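Local coordinates for dihydrodipicolinate synthase (Bacteroides thetaiotaomicron, PDB 4XKY), which probably acts as a lyase of the dihydrodipicolinate synthase and N-acetylneuraminate lyase family, joining pyruvate to an aldehyde, or splitting such an adduct, through a lysine Schiff base, at residues P11-L16 with K260-A265; L17-L22 with S273-A278; L42-T47 with M60-N65. One frame throughout, in Å; residues are numbered along the deposited sequence.

Interaction 1: residues P11-L16 with K260-A265; sequences PLVTPL and KGLKCA
The irregular backbone of 11-16 passes the helical segment 260-265 most closely at Val13 and Lys263, whose CA atoms are 7.5 Å apart, a spacing bridged by side chains. In this TIM-barrel protein the contact ties the loop after the first strand, 7-8, to helix 257-268, one of the C-terminal helices that follow the barrel. Lys263 spans the gap: its chain is extended beyond CG, and the long aliphatic run lies antiparallel alongside Val13, with Val13 CB 3.9 Å from Lys263 CE. A branched valine suits this place, since Val13 CG1 also meets Leu262 CD2 at 3.7 Å, closing an apolar patch beside the lysine stem. Helix 24-36 covers Val13 as well, through Leu30. The ammonium of Lys263 is buried yet well supplied with acceptors, having a salt bridge to Glu50 and a hydrogen bond to Tyr275 O besides its partners here. Thr14 turns its own hydroxyl to Gly49 O and offers the lysine its carbonyl instead: Lys263 NZ donates to Thr14 O at 2.7 Å, tilted 34° from the carbonyl plane. One water accepts from both Lys263 NZ, at 3.1 Å, and Leu16 N, at 2.9 Å.

Interaction 2: residues L17-L22 with S273-A278; sequences LDDDVL and SDYVAA
A classic beta bulge, in which Leu17 and Asp18 both face Val21, runs into a type I beta turn from Asp18 to Val21, and this corner rests against Tyr275, Ala277 and Ala278 in the loop between helices 257-268 and 285-298. The chain from Leu17 to Asp19 runs nearly the same way as that from Tyr275 to Ala278. With CG anti to the backbone N (chi1 -163°), the Tyr275 ring reaches the turn, and Asp18 CA sits over its face as a CH-pi contact, 3.9 Å from the ring centroid. Leu17 O lies over that same face. Asp19 approaches the ring edge, its carboxylate steeply inclined to the ring, and Asp19 OD1 accepts from Ala278 N at 2.8 Å in a nearly straight bond (171°) that arrives from above the carboxylate plane. The methyl of Ala278 touches the same oxygen, and a residue this small probably helps the acid come close. Tyr275 OH lies 3.1 Å from Asp18 OD1 and 3.3 Å from Asp19 OD1, the latter at best a weak bond. Asp18 OD1 takes a weak bond from Asp19 N. At the root of the Tyr275 side chain, Ser273 OG accepts from Tyr275 N at 3.0 Å, an ST turn, and is hydrogen-bonded to Leu16 O. A phenylalanine in place of Tyr275 would keep the ring face but probably leave Asp18 OD1 and Asp19 OD1 without the polar hydroxyl that lies near both. Two acids so near one another probably repel; the Ala278 amide is likely to ease that charge, and the tyrosine hydroxyl may help.

Interaction 3: residues L42-T47 with M60-N65; sequences LFVLGT and MEMIKN
Leu45 straddles two helix residues with its forked end: CD1 meets Ile63 CD1 at 3.7 Å, the two side chains crossing at about a right angle, while Leu45 CD2 lies 4.0 Å from Met62 CG, the leucine reaching toward the helix as the methionine beside it reaches toward the strand. A chi1 of 179° throws Met62 CG away from its backbone N, and the chain then bends at chi2 (60°), which carries its methyl toward the strand, where Met62 CE touches Val44 CG1 at 3.9 Å. A long, flexible thioether suits this place because it can follow the surface of both strand residues. Val44 sends its other branch toward the stem of Ile63, with a looser 4.4 Å between Val44 CG2 and Ile63 CG1. All four side chains are buried, and the beta-branched pair Val44 and Ile63 continues onto Val78 of the next strand. Leu45 itself is in a left-handed backbone conformation (phi 67°), where the strand gives way to the loop that leads to Thr48, a predicted pyruvate-binding residue. Strand 42-44, helix 56-70 and strand 76-79 make a beta-alpha-beta unit, and this apolar layer between strand and covering helix is that of a TIM barrel.

In the fold
Interactions 1 and 3 are buried, whereas interaction 2 lies at the partly exposed edge of the same region. Interaction 3 is wholly apolar and joins neighbours in the chain, a strand and its own helix; the other two bring the start of the chain against its last third and carry polar links, a loop to a helix in interaction 1 and a turn to a loop in interaction 2. Those two are joined through Lys263 and the Ser273-Tyr275 backbone. Their charges are reversed, a buried lysine among acceptors in one and partly exposed aspartates beside a donor amide in the other. Met62 connects the layers, packing its methyl on Val13 O and its sulfur beside Leu22, while Leu12 N bonds to Phe43 O.

Interaction 1: residues P11-L16 with K260-A265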
ATOM      1  N   PRO A  11      25.758  -0.647 -10.996  1.00 29.60           N
ATOM      2  CA  PRO A  11      25.527   0.367  -9.997  1.00 29.07           C
ATOM      3  C   PRO A  11      26.563   0.164  -8.896  1.00 28.03           C
ATOM      4  O   PRO A  11      26.436  -0.743  -8.053  1.00 26.07           O
ATOM      5  CB  PRO A  11      24.104   0.063  -9.506  1.00 28.88           C
ATOM      6  CG  PRO A  11      23.975  -1.423  -9.657  1.00 29.53           C
ATOM      7  CD  PRO A  11      24.946  -1.846 -10.752  1.00 29.59           C
ATOM      8  N   LEU A  12      27.610   0.979  -8.932  1.00 27.75           N
ATOM      9  CA  LEU A  12      28.681   0.849  -7.962  1.00 27.63           C
ATOM     10  C   LEU A  12      28.191   1.021  -6.529  1.00 26.10           C
ATOM     11  O   LEU A  12      27.366   1.871  -6.246  1.00 25.76           O
ATOM     12  CB  LEU A  12      29.794   1.861  -8.221  1.00 29.74           C
ATOM     13  CG  LEU A  12      30.858   1.502  -9.258  1.00 31.72           C
ATOM     14  CD1 LEU A  12      30.198   1.356 -10.606  1.00 33.08           C
ATOM     15  CD2 LEU A  12      31.887   2.604  -9.349  1.00 33.22           C
ATOM     16  N   VAL A  13      28.736   0.213  -5.619  1.00 25.12           N
ATOM     17  CA  VAL A  13      28.654   0.517  -4.207  1.00 24.81           C
ATOM     18  C   VAL A  13      29.494   1.772  -3.975  1.00 25.45           C
ATOM     19  O   VAL A  13      30.381   2.098  -4.788  1.00 24.08           O
ATOM     20  CB  VAL A  13      29.131  -0.655  -3.303  1.00 24.87           C
ATOM     21  CG1 VAL A  13      28.278  -1.894  -3.520  1.00 24.36           C
ATOM     22  CG2 VAL A  13      30.570  -1.019  -3.557  1.00 25.00           C
ATOM     23  N   THR A  14      29.156   2.504  -2.915  1.00 24.71           N
ATOM     24  CA  THR A  14      29.935   3.640  -2.465  1.00 24.90           C
ATOM     25  C   THR A  14      30.760   3.058  -1.324  1.00 25.72           C
ATOM     26  O   THR A  14      30.247   2.848  -0.241  1.00 24.54           O
ATOM     27  CB  THR A  14      29.039   4.821  -2.011  1.00 26.00           C
ATOM     28  OG1 THR A  14      28.186   5.249  -3.099  1.00 24.63           O
ATOM     29  CG2 THR A  14      29.901   5.998  -1.541  1.00 25.74           C
ATOM     30  N   PRO A  15      32.029   2.714  -1.586  1.00 26.35           N
ATOM     31  CA  PRO A  15      32.848   2.112  -0.519  1.00 26.81           C
ATOM     32  C   PRO A  15      33.193   3.145   0.522  1.00 26.35           C
ATOM     33  O   PRO A  15      33.511   4.286   0.177  1.00 26.90           O
ATOM     34  CB  PRO A  15      34.092   1.606  -1.232  1.00 27.91           C
ATOM     35  CG  PRO A  15      33.955   1.960  -2.669  1.00 27.52           C
ATOM     36  CD  PRO A  15      32.769   2.871  -2.844  1.00 27.25           C
ATOM     37  N   LEU A  16      33.068   2.737   1.779  1.00 25.85           N
ATOM     38  CA  LEU A  16      33.202   3.601   2.940  1.00 26.39           C
ATOM     39  C   LEU A  16      34.226   3.072   3.935  1.00 27.66           C
ATOM     40  O   LEU A  16      34.358   1.853   4.121  1.00 28.80           O
ATOM     41  CB  LEU A  16      31.863   3.653   3.646  1.00 26.51           C
ATOM     42  CG  LEU A  16      30.719   4.183   2.800  1.00 27.06           C
ATOM     43  CD1 LEU A  16      29.466   4.109   3.658  1.00 28.40           C
ATOM     44  CD2 LEU A  16      31.009   5.615   2.336  1.00 27.44           C
ATOM     45  N   LYS A 260      24.148  -5.329   2.438  1.00 25.83           N
ATOM     46  CA  LYS A 260      25.073  -5.862   3.405  1.00 26.52           C
ATOM     47  C   LYS A 260      25.840  -7.057   2.864  1.00 26.24           C
ATOM     48  O   LYS A 260      27.013  -7.202   3.127  1.00 25.66           O
ATOM     49  CB  LYS A 260      24.340  -6.227   4.688  1.00 27.65           C
ATOM     50  CG  LYS A 260      23.941  -5.000   5.461  1.00 30.30           C
ATOM     51  CD  LYS A 260      22.692  -5.179   6.296  1.00 33.73           C
ATOM     52  CE  LYS A 260      22.956  -5.485   7.730  1.00 38.70           C
ATOM     53  NZ  LYS A 260      21.912  -4.784   8.526  1.00 42.53           N
ATOM     54  N   GLY A 261      25.139  -7.930   2.154  1.00 26.44           N
ATOM     55  CA  GLY A 261      25.742  -9.104   1.578  1.00 26.25           C
ATOM     56  C   GLY A 261      26.714  -8.771   0.478  1.00 26.42           C
ATOM     57  O   GLY A 261      27.846  -9.279   0.467  1.00 27.02           O
ATOM     58  N   LEU A 262      26.276  -7.937  -0.457  1.00 25.59           N
ATOM     59  CA  LEU A 262      27.153  -7.458  -1.521  1.00 26.52           C
ATOM     60  C   LEU A 262      28.426  -6.844  -0.970  1.00 26.11           C
ATOM     61  O   LEU A 262      29.515  -7.206  -1.350  1.00 25.24           O
ATOM     62  CB  LEU A 262      26.436  -6.393  -2.334  1.00 26.86           C
ATOM     63  CG  LEU A 262      27.075  -5.947  -3.630  1.00 26.16           C
ATOM     64  CD1 LEU A 262      27.186  -7.131  -4.563  1.00 25.86           C
ATOM     65  CD2 LEU A 262      26.220  -4.861  -4.272  1.00 26.20           C
ATOM     66  N   LYS A 263      28.284  -5.914  -0.042  1.00 25.41           N
ATOM     67  CA  LYS A 263      29.460  -5.261   0.521  1.00 25.43           C
ATOM     68  C   LYS A 263      30.345  -6.237   1.337  1.00 25.57           C
ATOM     69  O   LYS A 263      31.568  -6.173   1.268  1.00 25.74           O
ATOM     70  CB  LYS A 263      29.055  -4.029   1.333  1.00 24.77           C
ATOM     71  CG  LYS A 263      28.806  -2.784   0.491  1.00 24.35           C
ATOM     72  CD  LYS A 263      28.883  -1.547   1.375  1.00 24.33           C
ATOM     73  CE  LYS A 263      29.028  -0.280   0.565  1.00 24.60           C
ATOM     74  NZ  LYS A 263      29.140   0.951   1.408  1.00 25.14           N
ATOM     75  N   CYS A 264      29.727  -7.136   2.099  1.00 25.78           N
ATOM     76  CA  CYS A 264      30.479  -8.162   2.809  1.00 26.02           C
ATOM     77  C   CYS A 264      31.307  -8.997   1.798  1.00 26.81           C
ATOM     78  O   CYS A 264      32.536  -9.188   1.955  1.00 25.58           O
ATOM     79  CB  CYS A 264      29.520  -9.046   3.587  1.00 27.09           C
ATOM     80  SG  CYS A 264      30.364 -10.234   4.620  1.00 28.35           S
ATOM     81  N   ALA A 265      30.636  -9.445   0.737  1.00 25.96           N
ATOM     82  CA  ALA A 265      31.303 -10.239  -0.288  1.00 27.12           C
ATOM     83  C   ALA A 265      32.455  -9.476  -0.930  1.00 27.29           C
ATOM     84  O   ALA A 265      33.512 -10.071  -1.120  1.00 28.29           O
ATOM     85  CB  ALA A 265      30.339 -10.694  -1.360  1.00 27.10           C
TER
HETATM   86  O   HOH W   1      32.053   0.057   2.093  1.00 21.75           O

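Interaction 2: residues L17-L22 with S273-A278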
ATOM      1  N   LEU A  17      34.954   3.978   4.574  1.00 28.83           N
ATOM      2  CA  LEU A  17      35.749   3.623   5.767  1.00 29.09           C
ATOM      3  C   LEU A  17      34.963   3.886   7.034  1.00 28.53           C
ATOM      4  O   LEU A  17      35.242   3.322   8.080  1.00 27.13           O
ATOM      5  CB  LEU A  17      37.061   4.427   5.805  1.00 30.15           C
ATOM      6  CG  LEU A  17      38.036   4.151   4.658  1.00 31.45           C
ATOM      7  CD1 LEU A  17      39.334   4.952   4.843  1.00 33.47           C
ATOM      8  CD2 LEU A  17      38.376   2.661   4.610  1.00 31.87           C
ATOM      9  N   ASP A  18      34.009   4.803   6.943  1.00 29.00           N
ATOM     10  CA  ASP A  18      33.151   5.154   8.075  1.00 30.50           C
ATOM     11  C   ASP A  18      31.897   5.790   7.496  1.00 29.56           C
ATOM     12  O   ASP A  18      31.809   5.952   6.282  1.00 27.39           O
ATOM     13  CB  ASP A  18      33.871   6.084   9.061  1.00 31.40           C
ATOM     14  CG  ASP A  18      33.216   6.102  10.458  1.00 33.94           C
ATOM     15  OD1 ASP A  18      32.374   5.241  10.749  1.00 36.52           O
ATOM     16  OD2 ASP A  18      33.534   6.988  11.271  1.00 40.16           O
ATOM     17  N   ASP A  19      30.936   6.130   8.353  1.00 28.99           N
ATOM     18  CA  ASP A  19      29.628   6.567   7.911  1.00 30.18           C
ATOM     19  C   ASP A  19      29.757   7.730   6.933  1.00 28.32           C
ATOM     20  O   ASP A  19      28.974   7.833   6.002  1.00 28.27           O
ATOM     21  CB  ASP A  19      28.746   7.001   9.087  1.00 32.74           C
ATOM     22  CG  ASP A  19      28.471   5.880  10.078  1.00 35.31           C
ATOM     23  OD1 ASP A  19      27.969   4.815   9.705  1.00 35.33           O
ATOM     24  OD2 ASP A  19      28.757   6.065  11.264  1.00 41.64           O
ATOM     25  N   ASP A  20      30.728   8.606   7.147  1.00 28.00           N
ATOM     26  CA  ASP A  20      30.888   9.781   6.304  1.00 28.36           C
ATOM     27  C   ASP A  20      32.284   9.877   5.714  1.00 28.37           C
ATOM     28  O   ASP A  20      32.753  10.981   5.461  1.00 28.04           O
ATOM     29  CB  ASP A  20      30.636  11.056   7.114  1.00 29.50           C
ATOM     30  CG  ASP A  20      30.136  12.201   6.242  1.00 29.61           C
ATOM     31  OD1 ASP A  20      29.503  11.956   5.193  1.00 30.47           O
ATOM     32  OD2 ASP A  20      30.339  13.351   6.607  1.00 32.52           O
ATOM     33  N   VAL A  21      32.955   8.742   5.493  1.00 27.37           N
ATOM     34  CA  VAL A  21      34.350   8.771   4.968  1.00 26.32           C
ATOM     35  C   VAL A  21      34.424   7.795   3.823  1.00 25.87           C
ATOM     36  O   VAL A  21      34.120   6.619   4.000  1.00 25.83           O
ATOM     37  CB  VAL A  21      35.420   8.339   6.017  1.00 26.38           C
ATOM     38  CG1 VAL A  21      36.848   8.355   5.416  1.00 26.85           C
ATOM     39  CG2 VAL A  21      35.382   9.237   7.237  1.00 26.29           C
ATOM     40  N   LEU A  22      34.845   8.282   2.668  1.00 26.22           N
ATOM     41  CA  LEU A  22      34.940   7.479   1.462  1.00 27.37           C
ATOM     42  C   LEU A  22      36.200   6.594   1.492  1.00 28.08           C
ATOM     43  O   LEU A  22      37.271   7.068   1.837  1.00 29.69           O
ATOM     44  CB  LEU A  22      34.995   8.402   0.235  1.00 27.46           C
ATOM     45  CG  LEU A  22      34.907   7.763  -1.169  1.00 28.74           C
ATOM     46  CD1 LEU A  22      33.515   7.208  -1.456  1.00 27.15           C
ATOM     47  CD2 LEU A  22      35.297   8.765  -2.256  1.00 29.81           C
ATOM     48  N   SER A 273      36.165  -1.992   1.182  1.00 30.68           N
ATOM     49  CA  SER A 273      35.629  -2.048   2.526  1.00 30.53           C
ATOM     50  C   SER A 273      34.183  -2.507   2.503  1.00 29.16           C
ATOM     51  O   SER A 273      33.407  -2.181   1.593  1.00 29.35           O
ATOM     52  CB  SER A 273      35.699  -0.681   3.177  1.00 29.71           C
ATOM     53  OG  SER A 273      35.025  -0.687   4.417  1.00 29.95           O
ATOM     54  N   ASP A 274      33.823  -3.274   3.510  1.00 27.41           N
ATOM     55  CA  ASP A 274      32.426  -3.682   3.664  1.00 27.22           C
ATOM     56  C   ASP A 274      31.624  -2.723   4.510  1.00 26.37           C
ATOM     57  O   ASP A 274      30.453  -2.996   4.819  1.00 28.20           O
ATOM     58  CB  ASP A 274      32.344  -5.088   4.283  1.00 28.48           C
ATOM     59  CG  ASP A 274      33.195  -5.232   5.542  1.00 30.16           C
ATOM     60  OD1 ASP A 274      33.946  -4.298   5.912  1.00 32.82           O
ATOM     61  OD2 ASP A 274      33.101  -6.287   6.184  1.00 31.78           O
ATOM     62  N   TYR A 275      32.208  -1.601   4.910  1.00 25.35           N
ATOM     63  CA  TYR A 275      31.491  -0.710   5.851  1.00 24.64           C
ATOM     64  C   TYR A 275      30.168  -0.199   5.258  1.00 23.72           C
ATOM     65  O   TYR A 275      30.133   0.214   4.091  1.00 22.61           O
ATOM     66  CB  TYR A 275      32.369   0.491   6.284  1.00 24.78           C
ATOM     67  CG  TYR A 275      31.833   1.167   7.524  1.00 25.67           C
ATOM     68  CD1 TYR A 275      32.222   0.738   8.784  1.00 26.04           C
ATOM     69  CD2 TYR A 275      30.911   2.214   7.435  1.00 25.33           C
ATOM     70  CE1 TYR A 275      31.731   1.340   9.911  1.00 27.26           C
ATOM     71  CE2 TYR A 275      30.394   2.798   8.565  1.00 25.50           C
ATOM     72  CZ  TYR A 275      30.831   2.356   9.792  1.00 26.55           C
ATOM     73  OH  TYR A 275      30.383   2.900  10.944  1.00 28.06           O
ATOM     74  N   VAL A 276      29.110  -0.193   6.078  1.00 23.70           N
ATOM     75  CA  VAL A 276      27.766   0.257   5.668  1.00 24.49           C
ATOM     76  C   VAL A 276      27.342   1.473   6.513  1.00 23.79           C
ATOM     77  O   VAL A 276      27.512   1.479   7.733  1.00 23.97           O
ATOM     78  CB  VAL A 276      26.728  -0.869   5.827  1.00 26.15           C
ATOM     79  CG1 VAL A 276      25.327  -0.375   5.511  1.00 26.26           C
ATOM     80  CG2 VAL A 276      27.077  -2.050   4.922  1.00 26.12           C
ATOM     81  N   ALA A 277      26.800   2.516   5.876  1.00 22.52           N
ATOM     82  CA  ALA A 277      26.546   3.760   6.601  1.00 23.26           C
ATOM     83  C   ALA A 277      25.327   3.605   7.492  1.00 23.34           C
ATOM     84  O   ALA A 277      24.326   3.012   7.084  1.00 22.60           O
ATOM     85  CB  ALA A 277      26.256   4.894   5.628  1.00 23.92           C
ATOM     86  N   ALA A 278      25.415   4.176   8.675  1.00 24.41           N
ATOM     87  CA  ALA A 278      24.262   4.356   9.535  1.00 25.38           C
ATOM     88  C   ALA A 278      23.103   4.984   8.738  1.00 25.93           C
ATOM     89  O   ALA A 278      23.327   5.859   7.896  1.00 25.82           O
ATOM     90  CB  ALA A 278      24.632   5.248  10.708  1.00 25.78           C
TER

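Interaction 3: residues L42-T47 with M60-N65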
ATOM      1  N   LEU A  42      29.822   2.862 -15.824  1.00 33.26           N
ATOM      2  CA  LEU A  42      29.736   2.914 -14.371  1.00 32.68           C
ATOM      3  C   LEU A  42      28.595   3.826 -13.972  1.00 32.93           C
ATOM      4  O   LEU A  42      28.496   4.963 -14.463  1.00 35.93           O
ATOM      5  CB  LEU A  42      31.017   3.509 -13.799  1.00 33.76           C
ATOM      6  CG  LEU A  42      32.321   2.904 -14.318  1.00 35.42           C
ATOM      7  CD1 LEU A  42      33.500   3.637 -13.699  1.00 37.48           C
ATOM      8  CD2 LEU A  42      32.417   1.429 -13.991  1.00 34.30           C
ATOM      9  N   PHE A  43      27.754   3.338 -13.068  1.00 31.73           N
ATOM     10  CA  PHE A  43      26.610   4.065 -12.595  1.00 30.71           C
ATOM     11  C   PHE A  43      26.815   4.346 -11.119  1.00 30.43           C
ATOM     12  O   PHE A  43      26.901   3.417 -10.304  1.00 28.47           O
ATOM     13  CB  PHE A  43      25.339   3.261 -12.861  1.00 32.65           C
ATOM     14  CG  PHE A  43      24.104   3.870 -12.272  1.00 36.26           C
ATOM     15  CD1 PHE A  43      23.880   5.240 -12.330  1.00 39.50           C
ATOM     16  CD2 PHE A  43      23.167   3.077 -11.634  1.00 39.69           C
ATOM     17  CE1 PHE A  43      22.744   5.792 -11.755  1.00 41.96           C
ATOM     18  CE2 PHE A  43      22.017   3.625 -11.070  1.00 40.26           C
ATOM     19  CZ  PHE A  43      21.810   4.984 -11.132  1.00 40.82           C
ATOM     20  N   VAL A  44      26.960   5.625 -10.768  1.00 30.46           N
ATOM     21  CA  VAL A  44      27.184   5.959  -9.367  1.00 30.29           C
ATOM     22  C   VAL A  44      25.984   6.613  -8.717  1.00 28.52           C
ATOM     23  O   VAL A  44      25.184   7.284  -9.378  1.00 25.91           O
ATOM     24  CB  VAL A  44      28.439   6.806  -9.126  1.00 32.06           C
ATOM     25  CG1 VAL A  44      29.660   6.116  -9.735  1.00 32.28           C
ATOM     26  CG2 VAL A  44      28.299   8.212  -9.678  1.00 33.02           C
ATOM     27  N   LEU A  45      25.924   6.391  -7.404  1.00 27.58           N
ATOM     28  CA  LEU A  45      24.893   6.900  -6.508  1.00 28.96           C
ATOM     29  C   LEU A  45      23.492   6.330  -6.745  1.00 27.72           C
ATOM     30  O   LEU A  45      22.505   6.966  -6.448  1.00 27.68           O
ATOM     31  CB  LEU A  45      24.896   8.441  -6.521  1.00 30.77           C
ATOM     32  CG  LEU A  45      26.218   9.045  -6.038  1.00 31.88           C
ATOM     33  CD1 LEU A  45      26.122  10.556  -6.025  1.00 32.93           C
ATOM     34  CD2 LEU A  45      26.594   8.571  -4.649  1.00 33.40           C
ATOM     35  N   GLY A  46      23.397   5.132  -7.284  1.00 28.61           N
ATOM     36  CA  GLY A  46      22.119   4.427  -7.314  1.00 28.84           C
ATOM     37  C   GLY A  46      21.799   3.955  -5.887  1.00 30.31           C
ATOM     38  O   GLY A  46      22.527   4.294  -4.929  1.00 26.86           O
ATOM     39  N   THR A  47      20.703   3.205  -5.763  1.00 32.40           N
ATOM     40  CA  THR A  47      20.278   2.513  -4.516  1.00 34.21           C
ATOM     41  C   THR A  47      21.391   1.643  -3.918  1.00 31.56           C
ATOM     42  O   THR A  47      21.670   1.709  -2.731  1.00 29.20           O
ATOM     43  CB  THR A  47      19.051   1.604  -4.774  1.00 38.19           C
ATOM     44  OG1 THR A  47      18.025   2.360  -5.430  1.00 46.35           O
ATOM     45  CG2 THR A  47      18.457   1.068  -3.444  1.00 40.78           C
ATOM     46  N   MET A  60      29.220  13.965  -3.237  1.00 31.11           N
ATOM     47  CA  MET A  60      30.103  14.732  -4.124  1.00 32.66           C
ATOM     48  C   MET A  60      31.472  14.080  -4.279  1.00 31.31           C
ATOM     49  O   MET A  60      31.989  14.004  -5.386  1.00 29.43           O
ATOM     50  CB  MET A  60      30.229  16.181  -3.679  1.00 36.01           C
ATOM     51  CG  MET A  60      28.916  16.921  -3.884  1.00 40.37           C
ATOM     52  SD  MET A  60      28.837  18.682  -3.471  1.00 49.35           S
ATOM     53  CE  MET A  60      29.677  18.770  -1.890  1.00 47.12           C
ATOM     54  N   GLU A  61      32.032  13.576  -3.189  1.00 31.84           N
ATOM     55  CA  GLU A  61      33.303  12.872  -3.256  1.00 32.53           C
ATOM     56  C   GLU A  61      33.228  11.601  -4.100  1.00 30.92           C
ATOM     57  O   GLU A  61      34.171  11.286  -4.807  1.00 30.99           O
ATOM     58  CB  GLU A  61      33.815  12.560  -1.864  1.00 34.17           C
ATOM     59  CG  GLU A  61      34.103  13.826  -1.081  1.00 39.22           C
ATOM     60  CD  GLU A  61      34.661  13.571   0.301  1.00 44.32           C
ATOM     61  OE1 GLU A  61      34.719  12.397   0.729  1.00 51.97           O
ATOM     62  OE2 GLU A  61      35.014  14.561   0.972  1.00 50.19           O
ATOM     63  N   MET A  62      32.109  10.889  -4.045  1.00 28.31           N
ATOM     64  CA  MET A  62      31.978   9.694  -4.842  1.00 29.33           C
ATOM     65  C   MET A  62      32.009  10.057  -6.318  1.00 30.79           C
ATOM     66  O   MET A  62      32.660   9.392  -7.090  1.00 31.81           O
ATOM     67  CB  MET A  62      30.689   8.953  -4.533  1.00 28.96           C
ATOM     68  CG  MET A  62      30.433   7.678  -5.353  1.00 28.55           C
ATOM     69  SD  MET A  62      31.717   6.418  -5.144  1.00 27.27           S
ATOM     70  CE  MET A  62      31.082   5.118  -6.193  1.00 26.61           C
ATOM     71  N   ILE A  63      31.266  11.091  -6.703  1.00 31.76           N
ATOM     72  CA  ILE A  63      31.254  11.553  -8.072  1.00 31.84           C
ATOM     73  C   ILE A  63      32.648  11.970  -8.547  1.00 32.64           C
ATOM     74  O   ILE A  63      33.098  11.523  -9.602  1.00 31.70           O
ATOM     75  CB  ILE A  63      30.283  12.729  -8.220  1.00 31.81           C
ATOM     76  CG1 ILE A  63      28.850  12.224  -8.068  1.00 31.72           C
ATOM     77  CG2 ILE A  63      30.433  13.435  -9.569  1.00 33.56           C
ATOM     78  CD1 ILE A  63      27.853  13.330  -7.797  1.00 30.47           C
ATOM     79  N   LYS A  64      33.304  12.843  -7.780  1.00 34.77           N
ATOM     80  CA  LYS A  64      34.624  13.354  -8.144  1.00 37.71           C
ATOM     81  C   LYS A  64      35.639  12.231  -8.261  1.00 35.89           C
ATOM     82  O   LYS A  64      36.276  12.083  -9.294  1.00 36.68           O
ATOM     83  CB  LYS A  64      35.142  14.368  -7.125  1.00 42.71           C
ATOM     84  CG  LYS A  64      34.353  15.674  -7.000  1.00 47.43           C
ATOM     85  CD  LYS A  64      35.199  16.716  -6.248  1.00 52.79           C
ATOM     86  CE  LYS A  64      34.412  17.644  -5.329  1.00 55.29           C
ATOM     87  NZ  LYS A  64      34.071  16.994  -4.025  1.00 56.50           N
ATOM     88  N   ASN A  65      35.806  11.430  -7.217  1.00 33.62           N
ATOM     89  CA  ASN A  65      36.752  10.300  -7.314  1.00 32.63           C
ATOM     90  C   ASN A  65      36.426   9.313  -8.431  1.00 31.42           C
ATOM     91  O   ASN A  65      37.337   8.810  -9.086  1.00 31.67           O
ATOM     92  CB  ASN A  65      36.881   9.549  -5.985  1.00 32.65           C
ATOM     93  CG  ASN A  65      37.731  10.286  -4.996  1.00 33.60           C
ATOM     94  OD1 ASN A  65      38.956  10.144  -4.983  1.00 35.84           O
ATOM     95  ND2 ASN A  65      37.099  11.134  -4.199  1.00 34.36           N
TER